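Local coordinates for protein beta-ketothiolase BktB (Ralstonia eutropha, PDB 4NZS) that catalyses the condensation of acetyl-CoA with propionyl-CoA or a second acetyl-CoA, giving beta-ketovaleryl-CoA or acetoacetyl-CoA for polyhydroxyalkanoate production, at residues 9-14 and 266-271. Residues are numbered along the deposited sequence; the frame is centred on the assembly and turned at random.
Sequences EVVVVS and MERAEA
The carboxylate of Glu267 and the backbone of Glu9 meet where strand 257-267 ends beside the beginning of strand 10-22, and the same carboxylate caps the helix that follows. These two strands are antiparallel neighbours in the mixed sheet of the thiolase fold. Glu267 OE2 accepts from Glu9 N at 2.9 Å, nearly along its C-O axis, while OE1 accepts from Ala269 N at 2.7 Å. Glutamate's length makes this double role possible: the chain, bent at chi2 (-62°), folds back so that one oxygen serves the helix and the other the neighbouring strand. The fit has a cost, for Glu9 O, a second acceptor, lies 2.8 Å from Glu267 OE2 with no bond between them. The other flat pair, the Glu9 carboxylate and the Arg268 guanidinium, lies with planes 46° apart. Glu9 OE2 and Arg268 NE stay 4.1 Å apart, too far for a salt bridge; OE2 has that bond with Arg281 of the adjacent strand 280-289. The aliphatic parts touch instead, Glu9 CG against Arg268 CB at 3.5 Å, with Arg268 exposed and Glu9 partly so.

Val11 and Met266 form a hydrogen-bonded pair, each N-H given to the other's carbonyl, and Val10 faces Glu267 as a non-hydrogen-bonded pair. Beta-branched valines suit the extended chain, and their side chains alternate: Val10 turns to Ile109 and Leu110 of helix 97-110, whereas Val11 shares the other face with Met266. There Val11 CG2 packs on Met266 CB and reaches the small Ala271 CB at 4.0 Å, tying strand to helix. Val13 and Ser14 both oppose Val264 in a classic beta bulge; here the methionine chain is extended beyond CG, and Val13 CG2 lies 3.6 Å from Met266 SD.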
loop_
_atom_site.group_PDB
_atom_site.type_symbol
_atom_site.label_atom_id
_atom_site.label_comp_id
_atom_site.label_asym_id
_atom_site.label_seq_id
_atom_site.Cartn_x
_atom_site.Cartn_y
_atom_site.Cartn_z
ATOM N N GLU A 9 45.670 16.331 -14.757
ATOM C CA GLU A 9 44.808 17.532 -14.668
ATOM C C GLU A 9 43.390 17.413 -15.316
ATOM O O GLU A 9 43.262 16.832 -16.401
ATOM C CB GLU A 9 45.575 18.660 -15.329
ATOM C CG GLU A 9 44.748 19.813 -15.870
ATOM C CD GLU A 9 44.313 20.767 -14.784
ATOM O OE1 GLU A 9 43.543 20.323 -13.884
ATOM O OE2 GLU A 9 44.749 21.949 -14.844
ATOM N N VAL A 10 42.351 18.013 -14.696
ATOM C CA VAL A 10 40.935 17.917 -15.205
ATOM C C VAL A 10 40.154 19.213 -15.435
ATOM O O VAL A 10 40.123 20.100 -14.584
ATOM C CB VAL A 10 40.033 17.056 -14.295
ATOM C CG1 VAL A 10 40.447 15.595 -14.360
ATOM C CG2 VAL A 10 40.002 17.583 -12.864
ATOM N N VAL A 11 39.464 19.282 -16.570
ATOM C CA VAL A 11 38.768 20.498 -16.999
ATOM C C VAL A 11 37.337 20.211 -17.378
ATOM O O VAL A 11 36.995 19.062 -17.681
ATOM C CB VAL A 11 39.407 21.085 -18.270
ATOM C CG1 VAL A 11 40.828 21.512 -17.987
ATOM C CG2 VAL A 11 39.380 20.090 -19.437
ATOM N N VAL A 12 36.522 21.266 -17.431
ATOM C CA VAL A 12 35.119 21.132 -17.790
ATOM C C VAL A 12 34.742 21.709 -19.134
ATOM O O VAL A 12 34.575 22.931 -19.294
ATOM C CB VAL A 12 34.211 21.823 -16.777
ATOM C CG1 VAL A 12 32.790 21.342 -17.008
ATOM C CG2 VAL A 12 34.714 21.530 -15.367
ATOM N N VAL A 13 34.493 20.816 -20.073
ATOM C CA VAL A 13 34.178 21.236 -21.410
ATOM C C VAL A 13 32.767 21.803 -21.480
ATOM O O VAL A 13 32.577 22.931 -21.868
ATOM C CB VAL A 13 34.338 20.099 -22.396
ATOM C CG1 VAL A 13 34.214 20.664 -23.807
ATOM C CG2 VAL A 13 35.689 19.379 -22.217
ATOM N N SER A 14 31.766 21.031 -21.090
ATOM C CA SER A 14 30.386 21.511 -21.066
ATOM C C SER A 14 29.766 21.330 -19.693
ATOM O O SER A 14 30.267 20.535 -18.862
ATOM C CB SER A 14 29.551 20.729 -22.056
ATOM O OG SER A 14 29.330 19.425 -21.565
ATOM N N MET A 266 37.061 16.603 -18.796
ATOM C CA MET A 266 38.166 16.156 -19.586
ATOM C C MET A 266 39.455 16.401 -18.885
ATOM O O MET A 266 39.620 17.414 -18.194
ATOM C CB MET A 266 38.206 16.918 -20.909
ATOM C CG MET A 266 37.862 16.020 -22.060
ATOM S SD MET A 266 37.718 16.824 -23.658
ATOM C CE MET A 266 36.944 15.456 -24.533
ATOM N N GLU A 267 40.367 15.460 -19.104
ATOM C CA GLU A 267 41.795 15.734 -19.017
ATOM C C GLU A 267 42.153 16.884 -20.002
ATOM O O GLU A 267 41.943 16.788 -21.231
ATOM C CB GLU A 267 42.627 14.470 -19.325
ATOM C CG GLU A 267 43.869 14.267 -18.449
ATOM C CD GLU A 267 44.901 15.373 -18.579
ATOM O OE1 GLU A 267 45.059 15.907 -19.712
ATOM O OE2 GLU A 267 45.547 15.695 -17.542
ATOM N N ARG A 268 42.677 17.962 -19.422
ATOM C CA ARG A 268 43.161 19.131 -20.150
ATOM C C ARG A 268 43.708 18.782 -21.513
ATOM O O ARG A 268 43.199 19.228 -22.532
ATOM C CB ARG A 268 44.260 19.789 -19.324
ATOM C CG ARG A 268 44.447 21.260 -19.564
ATOM C CD ARG A 268 45.863 21.644 -19.176
ATOM N NE ARG A 268 45.952 22.982 -18.591
ATOM C CZ ARG A 268 45.843 24.127 -19.268
ATOM N NH1 ARG A 268 45.611 24.137 -20.586
ATOM N NH2 ARG A 268 45.955 25.279 -18.614
ATOM N N ALA A 269 44.736 17.949 -21.524
ATOM C CA ALA A 269 45.368 17.537 -22.774
ATOM C C ALA A 269 44.318 17.156 -23.784
ATOM O O ALA A 269 44.333 17.622 -24.935
ATOM C CB ALA A 269 46.293 16.348 -22.544
ATOM N N GLU A 270 43.410 16.292 -23.351
ATOM C CA GLU A 270 42.457 15.727 -24.275
ATOM C C GLU A 270 41.542 16.798 -24.844
ATOM O O GLU A 270 41.142 16.692 -26.006
ATOM C CB GLU A 270 41.683 14.565 -23.646
ATOM C CG GLU A 270 42.196 13.207 -24.101
ATOM C CD GLU A 270 42.012 13.014 -25.607
ATOM O OE1 GLU A 270 42.496 11.980 -26.137
ATOM O OE2 GLU A 270 41.382 13.902 -26.259
ATOM N N ALA A 271 41.263 17.833 -24.042
ATOM C CA ALA A 271 40.581 19.037 -24.519
ATOM C C ALA A 271 41.393 19.770 -25.580
ATOM O O ALA A 271 40.848 20.162 -26.612
ATOM C CB ALA A 271 40.250 19.985 -23.366
#